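Local coordinates for glycosyl hydrolase (Streptomyces cattleya, PDB 7LR8), which probably hydrolyses the Manβ1-4GlcNAc core disaccharide released during N-glycan breakdown, as a glycoside hydrolase of family GH5, subfamily 18, at residues B[309-314]-B[320-325]; B[38-43]-B[328-333]. The protein carries 1 engineered substitution. One frame throughout, in Å; residues are numbered along the deposited sequence.

Interaction 1: B[309-314]-B[320-325]; sequences VDRRLA and EYSLGL. With BMA (beta-D-mannopyranose), chain D.
Y321 and V309 join the two arms of the long loop that follows strand 298-304, the eighth strand of the (β/α)8 barrel of this GH5 enzyme. Backbone and hydroxyl bonds close the loop. V309 N donates to Y321 O at 2.9 Å, and the Y321 hydroxyl donates a hydrogen bond to L313 O at 2.6 Å, reaching the carbonyl that ends a type I turn from D310 to L313. The turn is braced from within by an Asx turn, in which D310 OD1 takes the N-H of R312 from above its carboxylate plane. Apolar contact is made by V309, whose CB lies 3.9 Å from Y321 CD1, while V309 O meets the ring edge in its plane. With chi1 of -69° setting CG anti to the carbonyl carbon, the Y321 ring points its edge at the turn, D310 O and L313 O also lying near its plane. R311 crosses the ring obliquely, its CG near CD1, with Y321 CB 3.4 Å over the centre of one guanidinium face and the two planes 34° apart. A phenylalanine in place of Y321 would probably keep this packing but leave L313 O without its hydroxyl donor and the turn less firmly tied. R311 NH1 forms a salt bridge with E318; a bond from NH2 to S322 OG is weak and doubtful, S322 being modelled in two conformers. E320, bent at chi2, turns its carboxylate to the mannose of the bound disaccharide: OE2 accepts from BMA O6 at 2.9 Å, and OE1 from BMA O4 at 2.5 Å.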
loop_
_atom_site.group_PDB
_atom_site.type_symbol
_atom_site.label_atom_id
_atom_site.label_comp_id
_atom_site.label_asym_id
_atom_site.label_seq_id
_atom_site.Cartn_x
_atom_site.Cartn_y
_atom_site.Cartn_z
ATOM N N VAL B 309 -1.308 -18.609 10.828
ATOM C CA VAL B 309 -1.837 -17.253 10.696
ATOM C C VAL B 309 -3.157 -17.161 11.445
ATOM O O VAL B 309 -3.985 -18.085 11.396
ATOM C CB VAL B 309 -2.011 -16.875 9.213
ATOM C CG1 VAL B 309 -2.502 -15.423 9.075
ATOM C CG2 VAL B 309 -0.693 -17.069 8.464
ATOM N N ASP B 310 -3.349 -16.056 12.164
ATOM C CA ASP B 310 -4.583 -15.854 12.913
ATOM C C ASP B 310 -5.768 -15.778 11.957
ATOM O O ASP B 310 -5.789 -14.940 11.051
ATOM C CB ASP B 310 -4.475 -14.574 13.747
ATOM C CG ASP B 310 -5.646 -14.391 14.707
ATOM O OD1 ASP B 310 -6.639 -15.137 14.614
ATOM O OD2 ASP B 310 -5.571 -13.485 15.560
ATOM N N ARG B 311 -6.758 -16.656 12.153
ATOM C CA ARG B 311 -7.913 -16.647 11.258
ATOM C C ARG B 311 -8.833 -15.457 11.495
ATOM O O ARG B 311 -9.796 -15.280 10.739
ATOM C CB ARG B 311 -8.695 -17.960 11.383
ATOM C CG ARG B 311 -7.975 -19.112 10.717
ATOM C CD ARG B 311 -8.781 -20.409 10.705
ATOM N NE ARG B 311 -7.910 -21.511 10.311
ATOM C CZ ARG B 311 -7.807 -21.971 9.067
ATOM N NH1 ARG B 311 -8.539 -21.441 8.092
ATOM N NH2 ARG B 311 -6.981 -22.967 8.801
ATOM N N ARG B 312 -8.568 -14.647 12.520
ATOM C CA ARG B 312 -9.211 -13.342 12.621
ATOM C C ARG B 312 -8.716 -12.358 11.568
ATOM O O ARG B 312 -9.252 -11.247 11.492
ATOM C CB ARG B 312 -8.992 -12.741 14.008
ATOM C CG ARG B 312 -9.774 -13.455 15.100
ATOM C CD ARG B 312 -9.409 -12.956 16.489
ATOM N NE ARG B 312 -10.102 -13.707 17.535
ATOM C CZ ARG B 312 -11.290 -13.374 18.033
ATOM N NH1 ARG B 312 -11.926 -12.299 17.579
ATOM N NH2 ARG B 312 -11.847 -14.120 18.981
ATOM N N LEU B 313 -7.696 -12.715 10.794
ATOM C CA LEU B 313 -7.237 -11.907 9.669
ATOM C C LEU B 313 -7.925 -12.432 8.413
ATOM O O LEU B 313 -7.954 -13.643 8.177
ATOM C CB LEU B 313 -5.718 -11.971 9.529
ATOM C CG LEU B 313 -4.873 -11.388 10.667
ATOM C CD1 LEU B 313 -3.422 -11.807 10.511
ATOM C CD2 LEU B 313 -4.977 -9.863 10.696
ATOM N N ALA B 314 -8.511 -11.534 7.630
ATOM C CA ALA B 314 -9.363 -11.972 6.536
ATOM C C ALA B 314 -8.593 -12.066 5.222
ATOM O O ALA B 314 -7.506 -11.504 5.064
ATOM C CB ALA B 314 -10.547 -11.016 6.369
ATOM N N GLU B 320 -3.166 -20.749 3.558
ATOM C CA GLU B 320 -2.103 -20.027 4.256
ATOM C C GLU B 320 -2.218 -20.141 5.772
ATOM O O GLU B 320 -1.200 -20.087 6.476
ATOM C CB GLU B 320 -2.129 -18.542 3.871
ATOM C CG GLU B 320 -1.918 -18.255 2.390
ATOM C CD GLU B 320 -0.467 -18.344 1.959
ATOM O OE1 GLU B 320 0.412 -18.545 2.819
ATOM O OE2 GLU B 320 -0.204 -18.219 0.743
ATOM N N TYR B 321 -3.438 -20.271 6.292
ATOM C CA TYR B 321 -3.629 -20.128 7.731
ATOM C C TYR B 321 -2.957 -21.248 8.517
ATOM O O TYR B 321 -2.466 -21.008 9.623
ATOM C CB TYR B 321 -5.119 -20.090 8.074
ATOM C CG TYR B 321 -5.828 -18.838 7.599
ATOM C CD1 TYR B 321 -5.685 -17.627 8.280
ATOM C CD2 TYR B 321 -6.649 -18.877 6.488
ATOM C CE1 TYR B 321 -6.343 -16.500 7.859
ATOM C CE2 TYR B 321 -7.291 -17.749 6.047
ATOM C CZ TYR B 321 -7.146 -16.571 6.739
ATOM O OH TYR B 321 -7.803 -15.450 6.300
ATOM N N SER B 322 -2.923 -22.465 7.983
ATOM C CA SER B 322 -2.432 -23.605 8.748
ATOM C C SER B 322 -1.094 -24.131 8.233
ATOM O O SER B 322 -0.815 -25.329 8.337
ATOM C CB SER B 322 -3.482 -24.714 8.766
ATOM O OG SER B 322 -4.664 -24.261 9.409
ATOM N N LEU B 323 -0.251 -23.248 7.689
ATOM C CA LEU B 323 1.092 -23.622 7.258
ATOM C C LEU B 323 2.097 -23.697 8.407
ATOM O O LEU B 323 3.244 -24.083 8.178
ATOM C CB LEU B 323 1.598 -22.644 6.186
ATOM C CG LEU B 323 0.928 -22.907 4.831
ATOM C CD1 LEU B 323 1.386 -21.948 3.752
ATOM C CD2 LEU B 323 1.179 -24.351 4.399
ATOM N N GLY B 324 1.710 -23.345 9.629
ATOM C CA GLY B 324 2.677 -23.309 10.713
ATOM C C GLY B 324 3.071 -24.694 11.198
ATOM O O GLY B 324 2.332 -25.671 11.062
ATOM N N LEU B 325 4.289 -24.776 11.746
ATOM C CA LEU B 325 4.681 -25.913 12.565
ATOM C C LEU B 325 4.163 -25.771 13.985
ATOM O O LEU B 325 4.096 -26.766 14.718
ATOM C CB LEU B 325 6.206 -26.040 12.583
ATOM C CG LEU B 325 6.881 -26.292 11.236
ATOM C CD1 LEU B 325 8.399 -26.359 11.401
ATOM C CD2 LEU B 325 6.343 -27.565 10.581
HETATM C C1 BMA D . 5.224 -18.488 -1.123
HETATM C C2 BMA D . 5.657 -17.608 0.094
HETATM C C3 BMA D . 4.435 -16.901 0.643
HETATM C C4 BMA D . 3.227 -17.923 0.800
HETATM C C5 BMA D . 3.691 -19.388 0.567
HETATM C C6 BMA D . 2.560 -20.392 0.604
HETATM O O2 BMA D . 6.630 -16.643 -0.273
HETATM O O3 BMA D . 4.105 -15.744 -0.167
HETATM O O4 BMA D . 2.714 -17.793 2.097
HETATM O O5 BMA D . 4.272 -19.509 -0.745
HETATM O O6 BMA D . 1.642 -20.045 -0.461
#

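Interaction 2: B[38-43]-B[328-333]; sequences VRADLD and QDRRVK. With SO4 (sulfate ion), chain J; SO4 (sulfate ion), chain I.
R330 reaches from the loop before helix 334-349 to helix 35-46, the first helix of the (β/α)8 barrel, and meets A40 and D41 there. Its CB points toward the helix. From CB the chain runs out fully extended from CG to NE. CG passes 4.1 Å from D41 OD1; CD then comes within 3.7 Å of A40 O. NE is the first polar atom, and it donates to D41 OD1 at 2.8 Å with an N-H...O angle of 156°, the main bond of a salt bridge. OD1 is met on its anti side and close to the guanidinium plane, although carboxylate and guanidinium are turned 52° apart. CZ lies under the methyl of A40, whose CB stands 3.5 Å above the centre of one guanidinium face. At the tip, NH2 adds a weak second bond to D41 OD1 and gives two better ones to a sulfate, O4 at 2.9 Å and O2 at 3.0 Å, while NH1 has a weak bond to the same O2. This sulfate is probably from the crystallisation liquor. D41 has partners beyond R330: OD2 bonds the hydroxyl of Y20, and OD1 also bonds that of S23, so the carboxylate is fixed in rotation and its charge is probably well compensated. Helix 35-46 thus has the 328-333 loop against A40 and D41, while V38, R39 and L42 pack on helix 71-86, and K333 is the N-cap of helix 334-349.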
loop_
_atom_site.group_PDB
_atom_site.type_symbol
_atom_site.label_atom_id
_atom_site.label_comp_id
_atom_site.label_asym_id
_atom_site.label_seq_id
_atom_site.Cartn_x
_atom_site.Cartn_y
_atom_site.Cartn_z
ATOM N N VAL B 38 7.753 -11.496 20.226
ATOM C CA VAL B 38 8.758 -12.070 19.337
ATOM C C VAL B 38 9.631 -13.072 20.089
ATOM O O VAL B 38 9.936 -14.160 19.582
ATOM C CB VAL B 38 9.592 -10.940 18.705
ATOM C CG1 VAL B 38 10.845 -11.495 18.061
ATOM C CG2 VAL B 38 8.738 -10.169 17.697
ATOM N N ARG B 39 10.036 -12.730 21.314
ATOM C CA ARG B 39 10.861 -13.644 22.105
ATOM C C ARG B 39 10.135 -14.957 22.379
ATOM O O ARG B 39 10.725 -16.040 22.271
ATOM C CB ARG B 39 11.262 -12.974 23.416
ATOM C CG ARG B 39 12.371 -11.930 23.288
ATOM C CD ARG B 39 12.370 -11.032 24.521
ATOM N NE ARG B 39 13.533 -10.150 24.585
ATOM C CZ ARG B 39 13.510 -8.933 25.115
ATOM N NH1 ARG B 39 12.376 -8.446 25.608
ATOM N NH2 ARG B 39 14.614 -8.195 25.141
ATOM N N ALA B 40 8.852 -14.886 22.745
ATOM C CA ALA B 40 8.093 -16.109 22.997
ATOM C C ALA B 40 7.947 -16.934 21.724
ATOM O O ALA B 40 8.039 -18.167 21.762
ATOM C CB ALA B 40 6.724 -15.759 23.577
ATOM N N ASP B 41 7.711 -16.263 20.585
ATOM C CA ASP B 41 7.693 -16.940 19.290
ATOM C C ASP B 41 9.001 -17.676 19.041
ATOM O O ASP B 41 9.007 -18.872 18.708
ATOM C CB ASP B 41 7.459 -15.928 18.161
ATOM C CG ASP B 41 6.001 -15.505 18.016
ATOM O OD1 ASP B 41 5.117 -16.071 18.696
ATOM O OD2 ASP B 41 5.756 -14.599 17.185
ATOM N N LEU B 42 10.125 -16.967 19.183
ATOM C CA LEU B 42 11.424 -17.569 18.911
ATOM C C LEU B 42 11.768 -18.639 19.943
ATOM O O LEU B 42 12.427 -19.627 19.606
ATOM C CB LEU B 42 12.501 -16.479 18.841
ATOM C CG LEU B 42 12.257 -15.451 17.722
ATOM C CD1 LEU B 42 13.333 -14.367 17.702
ATOM C CD2 LEU B 42 12.155 -16.128 16.362
ATOM N N ASP B 43 11.303 -18.489 21.188
ATOM C CA ASP B 43 11.453 -19.566 22.165
ATOM C C ASP B 43 10.858 -20.865 21.639
ATOM O O ASP B 43 11.459 -21.939 21.766
ATOM C CB ASP B 43 10.771 -19.202 23.482
ATOM C CG ASP B 43 11.580 -18.263 24.322
ATOM O OD1 ASP B 43 12.779 -18.060 24.032
ATOM O OD2 ASP B 43 11.004 -17.734 25.291
ATOM N N GLN B 328 -1.225 -20.833 16.729
ATOM C CA GLN B 328 -1.281 -19.435 17.138
ATOM C C GLN B 328 -0.872 -19.252 18.593
ATOM O O GLN B 328 -0.231 -18.253 18.942
ATOM C CB GLN B 328 -2.692 -18.903 16.916
ATOM C CG GLN B 328 -2.828 -18.231 15.597
ATOM C CD GLN B 328 -2.208 -16.866 15.624
ATOM O OE1 GLN B 328 -2.539 -16.042 16.480
ATOM N NE2 GLN B 328 -1.288 -16.611 14.697
ATOM N N ASP B 329 -1.254 -20.184 19.464
ATOM C CA ASP B 329 -0.845 -20.120 20.858
ATOM C C ASP B 329 0.455 -20.869 21.120
ATOM O O ASP B 329 0.717 -21.238 22.266
ATOM C CB ASP B 329 -1.958 -20.643 21.774
ATOM C CG ASP B 329 -2.686 -21.837 21.193
ATOM O OD1 ASP B 329 -2.027 -22.849 20.883
ATOM O OD2 ASP B 329 -3.926 -21.766 21.052
ATOM N N ARG B 330 1.257 -21.110 20.075
ATOM C CA ARG B 330 2.628 -21.619 20.179
ATOM C C ARG B 330 2.686 -23.069 20.655
ATOM O O ARG B 330 3.613 -23.462 21.366
ATOM C CB ARG B 330 3.490 -20.729 21.081
ATOM C CG ARG B 330 3.513 -19.268 20.623
ATOM C CD ARG B 330 4.379 -18.423 21.532
ATOM N NE ARG B 330 4.356 -17.013 21.168
ATOM C CZ ARG B 330 3.691 -16.073 21.832
ATOM N NH1 ARG B 330 2.981 -16.386 22.909
ATOM N NH2 ARG B 330 3.748 -14.811 21.427
ATOM N N ARG B 331 1.717 -23.886 20.259
ATOM C CA ARG B 331 1.757 -25.306 20.565
ATOM C C ARG B 331 2.255 -26.076 19.348
ATOM O O ARG B 331 1.951 -25.719 18.207
ATOM C CB ARG B 331 0.384 -25.813 21.008
ATOM C CG ARG B 331 -0.195 -25.008 22.156
ATOM C CD ARG B 331 -1.169 -25.820 22.990
ATOM N NE ARG B 331 -0.579 -26.217 24.266
ATOM C CZ ARG B 331 -0.156 -27.445 24.547
ATOM N NH1 ARG B 331 -0.264 -28.409 23.642
ATOM N NH2 ARG B 331 0.372 -27.715 25.734
ATOM N N VAL B 332 3.046 -27.117 19.600
ATOM C CA VAL B 332 3.644 -27.886 18.515
ATOM C C VAL B 332 2.568 -28.709 17.822
ATOM O O VAL B 332 1.835 -29.477 18.464
ATOM C CB VAL B 332 4.775 -28.779 19.045
ATOM C CG1 VAL B 332 5.444 -29.530 17.893
ATOM C CG2 VAL B 332 5.792 -27.933 19.800
ATOM N N LYS B 333 2.483 -28.564 16.514
ATOM C CA LYS B 333 1.571 -29.284 15.644
ATOM C C LYS B 333 2.221 -30.584 15.191
ATOM O O LYS B 333 3.444 -30.743 15.291
ATOM C CB LYS B 333 1.216 -28.417 14.430
ATOM C CG LYS B 333 0.475 -27.142 14.773
ATOM C CD LYS B 333 0.368 -26.197 13.567
ATOM C CE LYS B 333 -0.489 -26.783 12.461
ATOM N NZ LYS B 333 -0.473 -25.966 11.210
HETATM S S SO4 J . 1.590 -12.794 23.194
HETATM O O1 SO4 J . 1.255 -11.425 23.578
HETATM O O2 SO4 J . 2.908 -13.132 23.723
HETATM O O3 SO4 J . 0.594 -13.713 23.740
HETATM O O4 SO4 J . 1.599 -12.901 21.737
HETATM S S SO4 I . 14.074 -5.613 27.798
HETATM O O1 SO4 I . 13.648 -4.222 27.941
HETATM O O2 SO4 I . 15.315 -5.818 28.541
HETATM O O3 SO4 I . 13.040 -6.497 28.327
HETATM O O4 SO4 I . 14.290 -5.907 26.385
#

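Both contacts involve the chain between strand 298-304 and helix 334-349, and interaction 1 lies within the span of some 285 residues that interaction 2 closes; their centres lie 14 Å apart. They touch through K333, whose NZ meets G324 O at 2.8 Å and whose N meets L325 O at 3.0 Å, both probable hydrogen bonds. D308 ties them further, bonding G324 N and forming a salt bridge with K333. Only interaction 1 reaches the glycan pocket, through E320 and L323; the E320 side chain is about 4 Å from the bound GlcNAc and about 6 and 11 Å from those of H99 and the engineered A153. Interaction 2 lies away from it, at helix 35-46.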